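PDB 6NYR: Crov588 from Cafeteriavirus, which is of unknown function but folds as a circular leucine-rich-repeat protein assembled from tandem FNIP repeats. Local coordinates for residues 129-134 with 152-157; 498-503 with 520-525; 634-639 with 660-665. One frame throughout, in Å; residues are numbered along the deposited sequence.

Interaction 1. Residues 129-134 with 152-157; sequences EFNQKI and FNQKIV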
loop_
_atom_site.group_PDB
_atom_site.type_symbol
_atom_site.label_atom_id
_atom_site.label_comp_id
_atom_site.label_asym_id
_atom_site.label_seq_id
_atom_site.Cartn_x
_atom_site.Cartn_y
_atom_site.Cartn_z
ATOM N N GLU A 129 -11.723 27.988 0.379
ATOM C CA GLU A 129 -12.224 29.214 -0.229
ATOM C C GLU A 129 -11.613 30.482 0.346
ATOM O O GLU A 129 -11.843 31.563 -0.213
ATOM C CB GLU A 129 -13.752 29.280 -0.099
ATOM C CG GLU A 129 -14.479 28.114 -0.758
ATOM C CD GLU A 129 -14.193 28.017 -2.249
ATOM O OE1 GLU A 129 -14.166 29.075 -2.918
ATOM O OE2 GLU A 129 -13.980 26.891 -2.747
ATOM N N PHE A 130 -10.827 30.391 1.417
ATOM C CA PHE A 130 -10.259 31.596 2.000
ATOM C C PHE A 130 -9.364 32.305 0.993
ATOM O O PHE A 130 -8.459 31.701 0.411
ATOM C CB PHE A 130 -9.458 31.273 3.256
ATOM C CG PHE A 130 -8.780 32.474 3.856
ATOM C CD1 PHE A 130 -9.463 33.302 4.729
ATOM C CD2 PHE A 130 -7.467 32.781 3.542
ATOM C CE1 PHE A 130 -8.849 34.410 5.282
ATOM C CE2 PHE A 130 -6.847 33.889 4.091
ATOM C CZ PHE A 130 -7.538 34.704 4.964
ATOM N N ASN A 131 -9.602 33.602 0.817
ATOM C CA ASN A 131 -8.824 34.415 -0.106
ATOM C C ASN A 131 -8.958 35.881 0.290
ATOM O O ASN A 131 -9.414 36.707 -0.508
ATOM C CB ASN A 131 -9.290 34.204 -1.546
ATOM C CG ASN A 131 -8.396 34.907 -2.545
ATOM O OD1 ASN A 131 -7.252 35.242 -2.238
ATOM N ND2 ASN A 131 -8.916 35.155 -3.736
ATOM N N GLN A 132 -8.579 36.198 1.527
ATOM C CA GLN A 132 -8.647 37.548 2.064
ATOM C C GLN A 132 -7.255 38.010 2.483
ATOM O O GLN A 132 -6.365 37.202 2.772
ATOM C CB GLN A 132 -9.600 37.625 3.265
ATOM C CG GLN A 132 -11.033 37.277 2.932
ATOM C CD GLN A 132 -11.625 38.202 1.888
ATOM O OE1 GLN A 132 -11.364 39.412 1.887
ATOM N NE2 GLN A 132 -12.415 37.640 0.983
ATOM N N LYS A 133 -7.084 39.326 2.535
ATOM C CA LYS A 133 -5.776 39.900 2.815
ATOM C C LYS A 133 -5.369 39.651 4.261
ATOM O O LYS A 133 -6.209 39.520 5.158
ATOM C CB LYS A 133 -5.783 41.399 2.508
ATOM C CG LYS A 133 -6.283 41.696 1.098
ATOM C CD LYS A 133 -6.156 43.160 0.705
ATOM C CE LYS A 133 -6.368 43.332 -0.802
ATOM N NZ LYS A 133 -7.563 42.587 -1.311
ATOM N N ILE A 134 -4.057 39.547 4.469
ATOM C CA ILE A 134 -3.475 39.325 5.786
ATOM C C ILE A 134 -2.411 40.389 6.009
ATOM O O ILE A 134 -1.443 40.472 5.241
ATOM C CB ILE A 134 -2.845 37.931 5.910
ATOM C CG1 ILE A 134 -3.846 36.842 5.549
ATOM C CG2 ILE A 134 -2.315 37.713 7.329
ATOM C CD1 ILE A 134 -3.203 35.489 5.323
ATOM N N PHE A 152 -6.484 30.996 -2.108
ATOM C CA PHE A 152 -5.750 32.138 -1.599
ATOM C C PHE A 152 -4.820 32.698 -2.667
ATOM O O PHE A 152 -3.960 31.981 -3.196
ATOM C CB PHE A 152 -4.942 31.763 -0.369
ATOM C CG PHE A 152 -4.178 32.913 0.207
ATOM C CD1 PHE A 152 -4.833 33.880 0.952
ATOM C CD2 PHE A 152 -2.818 33.043 -0.006
ATOM C CE1 PHE A 152 -4.144 34.946 1.484
ATOM C CE2 PHE A 152 -2.119 34.112 0.528
ATOM C CZ PHE A 152 -2.788 35.065 1.272
ATOM N N ASN A 153 -4.983 33.978 -2.975
ATOM C CA ASN A 153 -4.092 34.664 -3.895
ATOM C C ASN A 153 -4.036 36.144 -3.513
ATOM O O ASN A 153 -4.451 37.028 -4.259
ATOM C CB ASN A 153 -4.540 34.471 -5.342
ATOM C CG ASN A 153 -3.521 34.994 -6.329
ATOM O OD1 ASN A 153 -2.361 35.216 -5.977
ATOM N ND2 ASN A 153 -3.947 35.208 -7.565
ATOM N N GLN A 154 -3.515 36.433 -2.321
ATOM C CA GLN A 154 -3.350 37.799 -1.847
ATOM C C GLN A 154 -1.878 38.062 -1.562
ATOM O O GLN A 154 -1.111 37.140 -1.263
ATOM C CB GLN A 154 -4.179 38.062 -0.580
ATOM C CG GLN A 154 -5.679 37.923 -0.783
ATOM C CD GLN A 154 -6.213 38.874 -1.836
ATOM O OE1 GLN A 154 -5.761 40.014 -1.951
ATOM N NE2 GLN A 154 -7.166 38.402 -2.624
ATOM N N LYS A 155 -1.484 39.329 -1.657
ATOM C CA LYS A 155 -0.088 39.682 -1.449
ATOM C C LYS A 155 0.331 39.384 -0.012
ATOM O O LYS A 155 -0.459 39.491 0.928
ATOM C CB LYS A 155 0.142 41.162 -1.766
ATOM C CG LYS A 155 0.093 41.510 -3.253
ATOM C CD LYS A 155 -0.207 42.992 -3.482
ATOM C CE LYS A 155 -0.228 43.323 -4.970
ATOM N NZ LYS A 155 -0.730 44.698 -5.243
ATOM N N ILE A 156 1.593 38.989 0.143
ATOM C CA ILE A 156 2.239 38.822 1.443
ATOM C C ILE A 156 3.427 39.772 1.472
ATOM O O ILE A 156 4.356 39.638 0.663
ATOM C CB ILE A 156 2.676 37.372 1.697
ATOM C CG1 ILE A 156 1.457 36.449 1.728
ATOM C CG2 ILE A 156 3.428 37.245 3.015
ATOM C CD1 ILE A 156 1.228 35.679 0.475
ATOM N N VAL A 157 3.398 40.727 2.399
ATOM C CA VAL A 157 4.455 41.726 2.503
ATOM C C VAL A 157 5.282 41.511 3.764
ATOM O O VAL A 157 5.092 40.528 4.489
ATOM C CB VAL A 157 3.857 43.147 2.470
ATOM C CG1 VAL A 157 3.108 43.376 1.162
ATOM C CG2 VAL A 157 2.935 43.375 3.668
HETATM O O HOH W 1 0.358 41.041 3.525
#

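Interaction 2. Residues 498-503 with 520-525; sequences LELGHD and LIFGTS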
loop_
_atom_site.group_PDB
_atom_site.type_symbol
_atom_site.label_atom_id
_atom_site.label_comp_id
_atom_site.label_asym_id
_atom_site.label_seq_id
_atom_site.Cartn_x
_atom_site.Cartn_y
_atom_site.Cartn_z
ATOM N N LEU A 498 0.473 -25.576 -0.793
ATOM C CA LEU A 498 0.148 -26.050 -2.134
ATOM C C LEU A 498 -1.129 -25.356 -2.579
ATOM O O LEU A 498 -2.187 -25.559 -1.975
ATOM C CB LEU A 498 -0.037 -27.568 -2.161
ATOM C CG LEU A 498 -0.552 -28.172 -3.469
ATOM C CD1 LEU A 498 0.466 -28.003 -4.589
ATOM C CD2 LEU A 498 -0.923 -29.643 -3.289
ATOM N N GLU A 499 -1.035 -24.562 -3.638
ATOM C CA GLU A 499 -2.180 -23.865 -4.205
ATOM C C GLU A 499 -2.438 -24.414 -5.603
ATOM O O GLU A 499 -1.571 -24.332 -6.479
ATOM C CB GLU A 499 -1.943 -22.358 -4.262
ATOM C CG GLU A 499 -3.159 -21.582 -4.764
ATOM C CD GLU A 499 -2.932 -20.086 -4.825
ATOM O OE1 GLU A 499 -2.077 -19.575 -4.069
ATOM O OE2 GLU A 499 -3.612 -19.424 -5.639
ATOM N N LEU A 500 -3.623 -24.976 -5.800
ATOM C CA LEU A 500 -4.066 -25.483 -7.087
ATOM C C LEU A 500 -4.849 -24.397 -7.808
ATOM O O LEU A 500 -5.468 -23.534 -7.180
ATOM C CB LEU A 500 -4.917 -26.731 -6.882
ATOM C CG LEU A 500 -4.082 -27.838 -6.226
ATOM C CD1 LEU A 500 -4.940 -28.750 -5.365
ATOM C CD2 LEU A 500 -3.333 -28.644 -7.281
ATOM N N GLY A 501 -4.810 -24.441 -9.138
ATOM C CA GLY A 501 -5.330 -23.372 -9.960
ATOM C C GLY A 501 -6.757 -23.595 -10.429
ATOM O O GLY A 501 -7.452 -24.525 -10.018
ATOM N N HIS A 502 -7.192 -22.696 -11.315
ATOM C CA HIS A 502 -8.582 -22.673 -11.749
ATOM C C HIS A 502 -9.034 -24.033 -12.259
ATOM O O HIS A 502 -10.075 -24.554 -11.841
ATOM C CB HIS A 502 -8.771 -21.616 -12.845
ATOM C CG HIS A 502 -10.183 -21.506 -13.331
ATOM N ND1 HIS A 502 -10.697 -22.318 -14.320
ATOM C CD2 HIS A 502 -11.193 -20.684 -12.957
ATOM C CE1 HIS A 502 -11.963 -22.003 -14.532
ATOM N NE2 HIS A 502 -12.288 -21.013 -13.720
ATOM N N ASP A 503 -8.258 -24.627 -13.166
ATOM C CA ASP A 503 -8.735 -25.778 -13.914
ATOM C C ASP A 503 -8.523 -27.106 -13.198
ATOM O O ASP A 503 -9.131 -28.104 -13.600
ATOM C CB ASP A 503 -8.039 -25.864 -15.279
ATOM C CG ASP A 503 -8.458 -24.769 -16.234
ATOM O OD1 ASP A 503 -9.308 -23.927 -15.868
ATOM O OD2 ASP A 503 -7.925 -24.758 -17.365
ATOM N N LEU A 520 -3.684 -25.997 2.247
ATOM C CA LEU A 520 -4.151 -26.526 0.970
ATOM C C LEU A 520 -5.235 -25.608 0.428
ATOM O O LEU A 520 -6.191 -25.281 1.139
ATOM C CB LEU A 520 -4.678 -27.954 1.120
ATOM C CG LEU A 520 -5.114 -28.636 -0.174
ATOM C CD1 LEU A 520 -3.991 -28.626 -1.205
ATOM C CD2 LEU A 520 -5.578 -30.059 0.097
ATOM N N ILE A 521 -5.087 -25.207 -0.832
ATOM C CA ILE A 521 -5.991 -24.269 -1.483
ATOM C C ILE A 521 -6.463 -24.901 -2.782
ATOM O O ILE A 521 -5.649 -25.153 -3.679
ATOM C CB ILE A 521 -5.304 -22.918 -1.782
ATOM C CG1 ILE A 521 -4.704 -22.309 -0.514
ATOM C CG2 ILE A 521 -6.291 -21.974 -2.473
ATOM C CD1 ILE A 521 -5.698 -21.713 0.441
ATOM N N PHE A 522 -7.762 -25.162 -2.887
ATOM C CA PHE A 522 -8.337 -25.657 -4.127
ATOM C C PHE A 522 -8.806 -24.499 -4.994
ATOM O O PHE A 522 -9.298 -23.484 -4.490
ATOM C CB PHE A 522 -9.499 -26.606 -3.845
ATOM C CG PHE A 522 -9.069 -27.973 -3.407
ATOM C CD1 PHE A 522 -8.480 -28.846 -4.305
ATOM C CD2 PHE A 522 -9.246 -28.386 -2.099
ATOM C CE1 PHE A 522 -8.084 -30.105 -3.912
ATOM C CE2 PHE A 522 -8.846 -29.646 -1.695
ATOM C CZ PHE A 522 -8.265 -30.507 -2.601
ATOM N N GLY A 523 -8.648 -24.655 -6.301
ATOM C CA GLY A 523 -9.076 -23.653 -7.248
ATOM C C GLY A 523 -10.552 -23.759 -7.596
ATOM O O GLY A 523 -11.316 -24.546 -7.035
ATOM N N THR A 524 -10.945 -22.938 -8.573
ATOM C CA THR A 524 -12.346 -22.828 -8.961
ATOM C C THR A 524 -12.972 -24.189 -9.226
ATOM O O THR A 524 -14.056 -24.501 -8.718
ATOM C CB THR A 524 -12.457 -21.946 -10.211
ATOM O OG1 THR A 524 -12.033 -20.613 -9.906
ATOM C CG2 THR A 524 -13.880 -21.929 -10.752
ATOM N N SER A 525 -12.298 -25.020 -10.015
ATOM C CA SER A 525 -12.959 -26.150 -10.647
ATOM C C SER A 525 -12.935 -27.431 -9.828
ATOM O O SER A 525 -13.712 -28.345 -10.127
ATOM C CB SER A 525 -12.322 -26.427 -12.014
ATOM O OG SER A 525 -12.511 -25.329 -12.891
#

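Interaction 3. Residues 634-639 with 660-665; sequences WYFNQE and DIILKN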
loop_
_atom_site.group_PDB
_atom_site.type_symbol
_atom_site.label_atom_id
_atom_site.label_comp_id
_atom_site.label_asym_id
_atom_site.label_seq_id
_atom_site.Cartn_x
_atom_site.Cartn_y
_atom_site.Cartn_z
ATOM N N TRP A 634 -26.648 -12.602 4.703
ATOM C CA TRP A 634 -27.722 -11.697 4.298
ATOM C C TRP A 634 -29.091 -12.308 4.556
ATOM O O TRP A 634 -29.959 -11.676 5.167
ATOM C CB TRP A 634 -27.526 -11.377 2.814
ATOM C CG TRP A 634 -28.245 -10.200 2.248
ATOM C CD1 TRP A 634 -29.001 -9.284 2.913
ATOM C CD2 TRP A 634 -28.257 -9.808 0.869
ATOM N NE1 TRP A 634 -29.492 -8.347 2.033
ATOM C CE2 TRP A 634 -29.046 -8.647 0.771
ATOM C CE3 TRP A 634 -27.676 -10.328 -0.293
ATOM C CZ2 TRP A 634 -29.267 -7.996 -0.442
ATOM C CZ3 TRP A 634 -27.901 -9.683 -1.494
ATOM C CH2 TRP A 634 -28.692 -8.531 -1.560
ATOM N N TYR A 635 -29.293 -13.548 4.124
ATOM C CA TYR A 635 -30.626 -14.134 4.087
ATOM C C TYR A 635 -31.034 -14.816 5.392
ATOM O O TYR A 635 -32.144 -15.354 5.468
ATOM C CB TYR A 635 -30.715 -15.143 2.929
ATOM C CG TYR A 635 -30.702 -14.519 1.544
ATOM C CD1 TYR A 635 -30.693 -13.142 1.378
ATOM C CD2 TYR A 635 -30.715 -15.312 0.404
ATOM C CE1 TYR A 635 -30.687 -12.568 0.117
ATOM C CE2 TYR A 635 -30.712 -14.748 -0.864
ATOM C CZ TYR A 635 -30.697 -13.374 -1.000
ATOM O OH TYR A 635 -30.692 -12.801 -2.250
ATOM N N PHE A 636 -30.191 -14.791 6.425
ATOM C CA PHE A 636 -30.540 -15.459 7.671
ATOM C C PHE A 636 -31.679 -14.721 8.366
ATOM O O PHE A 636 -31.583 -13.519 8.637
ATOM C CB PHE A 636 -29.338 -15.538 8.607
ATOM C CG PHE A 636 -29.652 -16.162 9.942
ATOM C CD1 PHE A 636 -29.771 -17.535 10.071
ATOM C CD2 PHE A 636 -29.839 -15.372 11.063
ATOM C CE1 PHE A 636 -30.061 -18.109 11.297
ATOM C CE2 PHE A 636 -30.131 -15.939 12.289
ATOM C CZ PHE A 636 -30.240 -17.310 12.407
ATOM N N ASN A 637 -32.752 -15.447 8.659
ATOM C CA ASN A 637 -34.007 -14.850 9.105
ATOM C C ASN A 637 -34.683 -15.770 10.118
ATOM O O ASN A 637 -35.801 -16.251 9.923
ATOM C CB ASN A 637 -34.905 -14.591 7.898
ATOM C CG ASN A 637 -35.932 -13.513 8.148
ATOM O OD1 ASN A 637 -35.674 -12.554 8.877
ATOM N ND2 ASN A 637 -37.109 -13.661 7.549
ATOM N N GLN A 638 -34.012 -16.037 11.237
ATOM C CA GLN A 638 -34.532 -16.924 12.266
ATOM C C GLN A 638 -34.407 -16.270 13.635
ATOM O O GLN A 638 -33.464 -15.520 13.899
ATOM C CB GLN A 638 -33.794 -18.274 12.277
ATOM C CG GLN A 638 -33.871 -19.065 10.975
ATOM C CD GLN A 638 -35.290 -19.466 10.621
ATOM O OE1 GLN A 638 -35.769 -19.183 9.525
ATOM N NE2 GLN A 638 -35.969 -20.136 11.549
ATOM N N GLU A 639 -35.373 -16.560 14.503
ATOM C CA GLU A 639 -35.337 -16.049 15.863
ATOM C C GLU A 639 -34.213 -16.713 16.650
ATOM O O GLU A 639 -34.121 -17.943 16.714
ATOM C CB GLU A 639 -36.675 -16.308 16.567
ATOM C CG GLU A 639 -37.886 -15.605 15.949
ATOM C CD GLU A 639 -39.205 -16.060 16.573
ATOM O OE1 GLU A 639 -39.207 -17.088 17.284
ATOM O OE2 GLU A 639 -40.239 -15.397 16.348
ATOM N N ASP A 660 -34.966 -6.998 13.788
ATOM C CA ASP A 660 -36.214 -7.062 14.540
ATOM C C ASP A 660 -36.754 -8.483 14.620
ATOM O O ASP A 660 -37.463 -8.822 15.575
ATOM C CB ASP A 660 -37.263 -6.145 13.905
ATOM C CG ASP A 660 -36.897 -4.677 14.007
ATOM O OD1 ASP A 660 -36.065 -4.325 14.870
ATOM O OD2 ASP A 660 -37.446 -3.872 13.224
ATOM N N ILE A 661 -36.437 -9.323 13.637
ATOM C CA ILE A 661 -36.885 -10.710 13.668
ATOM C C ILE A 661 -35.912 -11.583 14.449
ATOM O O ILE A 661 -36.324 -12.508 15.154
ATOM C CB ILE A 661 -37.078 -11.242 12.233
ATOM C CG1 ILE A 661 -38.108 -10.408 11.477
ATOM C CG2 ILE A 661 -37.504 -12.710 12.282
ATOM C CD1 ILE A 661 -39.544 -10.821 11.696
ATOM N N ILE A 662 -34.612 -11.307 14.331
ATOM C CA ILE A 662 -33.614 -12.159 14.966
ATOM C C ILE A 662 -33.561 -11.901 16.463
ATOM O O ILE A 662 -33.354 -12.825 17.257
ATOM C CB ILE A 662 -32.237 -11.934 14.315
ATOM C CG1 ILE A 662 -32.305 -12.182 12.809
ATOM C CG2 ILE A 662 -31.184 -12.834 14.952
ATOM C CD1 ILE A 662 -31.092 -11.671 12.046
ATOM N N LEU A 663 -33.746 -10.648 16.868
ATOM C CA LEU A 663 -33.621 -10.240 18.260
ATOM C C LEU A 663 -34.974 -10.039 18.928
ATOM O O LEU A 663 -35.046 -9.419 19.997
ATOM C CB LEU A 663 -32.779 -8.966 18.348
ATOM C CG LEU A 663 -31.415 -9.065 17.661
ATOM C CD1 LEU A 663 -30.610 -7.784 17.824
ATOM C CD2 LEU A 663 -30.629 -10.257 18.199
ATOM N N LYS A 664 -36.043 -10.556 18.319
ATOM C CA LYS A 664 -37.373 -10.475 18.912
ATOM C C LYS A 664 -37.347 -10.857 20.385
ATOM O O LYS A 664 -37.857 -10.125 21.241
ATOM C CB LYS A 664 -38.326 -11.386 18.134
ATOM C CG LYS A 664 -39.801 -11.228 18.464
ATOM C CD LYS A 664 -40.556 -12.502 18.078
ATOM C CE LYS A 664 -42.043 -12.415 18.381
ATOM N NZ LYS A 664 -42.816 -11.831 17.250
ATOM N N ASN A 665 -36.742 -12.001 20.697
ATOM C CA ASN A 665 -36.755 -12.570 22.042
ATOM C C ASN A 665 -35.432 -12.354 22.762
ATOM O O ASN A 665 -34.954 -13.243 23.472
ATOM C CB ASN A 665 -37.083 -14.062 21.980
ATOM C CG ASN A 665 -38.302 -14.358 21.128
ATOM O OD1 ASN A 665 -38.197 -14.980 20.068
ATOM N ND2 ASN A 665 -39.467 -13.926 21.594
#

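Interaction 1. Residues 129-134 with 152-157
Successive Phe-Asn-Gln motifs of the FNIP-type leucine-rich repeat meet where Asn131 receives Asn153 and Gln154 of the next turn. Asn131 OD1 takes two hydrogen bonds, from Asn153 N at 2.7 Å and from Gln154 NE2 at 3.2 Å, and the two donors reach it from opposite faces of its amide plane, both well out of that plane. A chi1 of -173° swings the Asn131 amide beside its own carbonyl carbon and across to Asn153 N. The Gln154 chain bends at chi2 and lays its amide across that of Asn131, the planes 43° apart. The other end of this amide, OE1, accepts a 3.2 Å hydrogen bond from Lys133 NZ, so the Gln154 amide is held at both ends.

Beneath this polar layer Phe130 and Phe152 lie side by side, their planes nearly parallel (9°) but stepped, rim to rim, with Phe130 CE2 3.7 Å from Phe152 CD1. Gln132 O meets the edge of the Phe152 ring at CE1, 3.4 Å away. Ile134 CD1 packs obliquely 4.0 Å from Phe152 CE1. A water joins Ile134 O to Lys155 O and Val157 N. The same asparagine link continues round the ring, from Asn131 N back to Asn109 OD1 and from Asn153 OD1 on to Asn175 N. Phe130 and Phe152 stack on Phe126 and Phe148, respectively, just after strands 123-125 and 145-147.

Interaction 2. Residues 498-503 with 520-525
Leu498 and Glu499 pair with Leu520 and Ile521 as parallel strands of adjacent leucine-rich repeats, and the two segments run on in the same direction through the turn beyond. Leu498 O accepts from Ile521 N at 3.1 Å, while Leu500 N gives a nearly straight 2.9 Å bond to Ile521 O. Leu498 and Leu520 lie alongside each other on the buried side, pointing the same way, with Leu498 CD2 3.8 Å from Leu520 CD1. Leu500 CD1 continues this apolar row onto Phe522, meeting ring atom CD1 obliquely at 3.7 Å. Across the strands the CG methylene of Glu499 touches Ile521 CB and CG2, while carboxylate OE1 bonds to Tyr497 OH.

After the strands, Gly523 has no side chain to keep the two chains apart, and its CA-H points at Gly501 O, CA to O 3.3 Å. His502 O then takes both Ser525 N, which lies in the carbonyl plane, and Ser525 OG, which comes from above it at 2.8 Å. Further out, the His502 ring crosses Thr524 obliquely, CD2 3.2 Å from Thr524 OG1, brought there by a chi1 of -179° that sets the ring beside its own carbonyl carbon; it also stacks with His480 of the preceding turn. Strands 475-477 and 541-543 flank the pair, Leu498 packing on Leu476 of the first and Leu520 on Leu542 of the second. The His502 ring is held by its neighbour: ND1 donates to Asp503 OD1 at 2.6 Å, with the carboxylate oxygen close to the ring plane and an N-H...O angle of 166°.

Interaction 3. Residues 634-639 with 660-665
Ile662 sets CG1 anti to its carbonyl carbon (chi1 -56°) and extends CD1 beyond it (chi2 166°), which carries that methyl to the edge of the Phe636 ring. There CD1 lies near the ring plane, 4.0 Å from Phe636 CD2 and 3.9 Å from Phe636 O. The backbone approaches as well: Ile662 CA-H points at Gln638 O, CA to O 3.5 Å, and the branches of the same isoleucine gather round that carbonyl oxygen.

Glu639 stretches along the solvent-exposed side, its CG 3.6 Å from Ile661 O. Its carboxylate meets Lys664 through a methylene, OE2 lying 3.4 Å from Lys664 CD, while Lys664 NZ stays 4.5 Å from OE2, beyond a salt bridge. The carboxylate also stands almost perpendicular to the Asn665 amide, the planes 84° apart.

Phe636 stacks on Phe632 of its own turn, and a backbone hydrogen bond ties Ile662 to Leu640. Leu663, the first residue past helix 659-662, turns the other way onto strand 674-678. A short helix packed on the Phe-Asn-Gln loop of an LRR coil is consistent with a cap closing the C-terminal end of the solenoid.

In the fold
The three contacts follow one another along the chain. Interactions 1 and 2 lie on opposite sides of the chain's centre, their centres 62 Å apart and nearest atoms about 48 Å. Measured from each contact's centre to that of the chain, interaction 2, at 26 Å, joins strands and the turns after them; interactions 1 and 3, at 37 and 38 Å, involve the loops farther out. Residues 634-639 carry the same Phe-Asn-Gln motif as interaction 1, but meet a short helix instead of another copy. Between centres, interaction 3 is 58 Å from interaction 1 and 36 Å from interaction 2. The function is unknown; a glycerol, probably from crystallisation, lies about 6 Å from the Gln638 side chain.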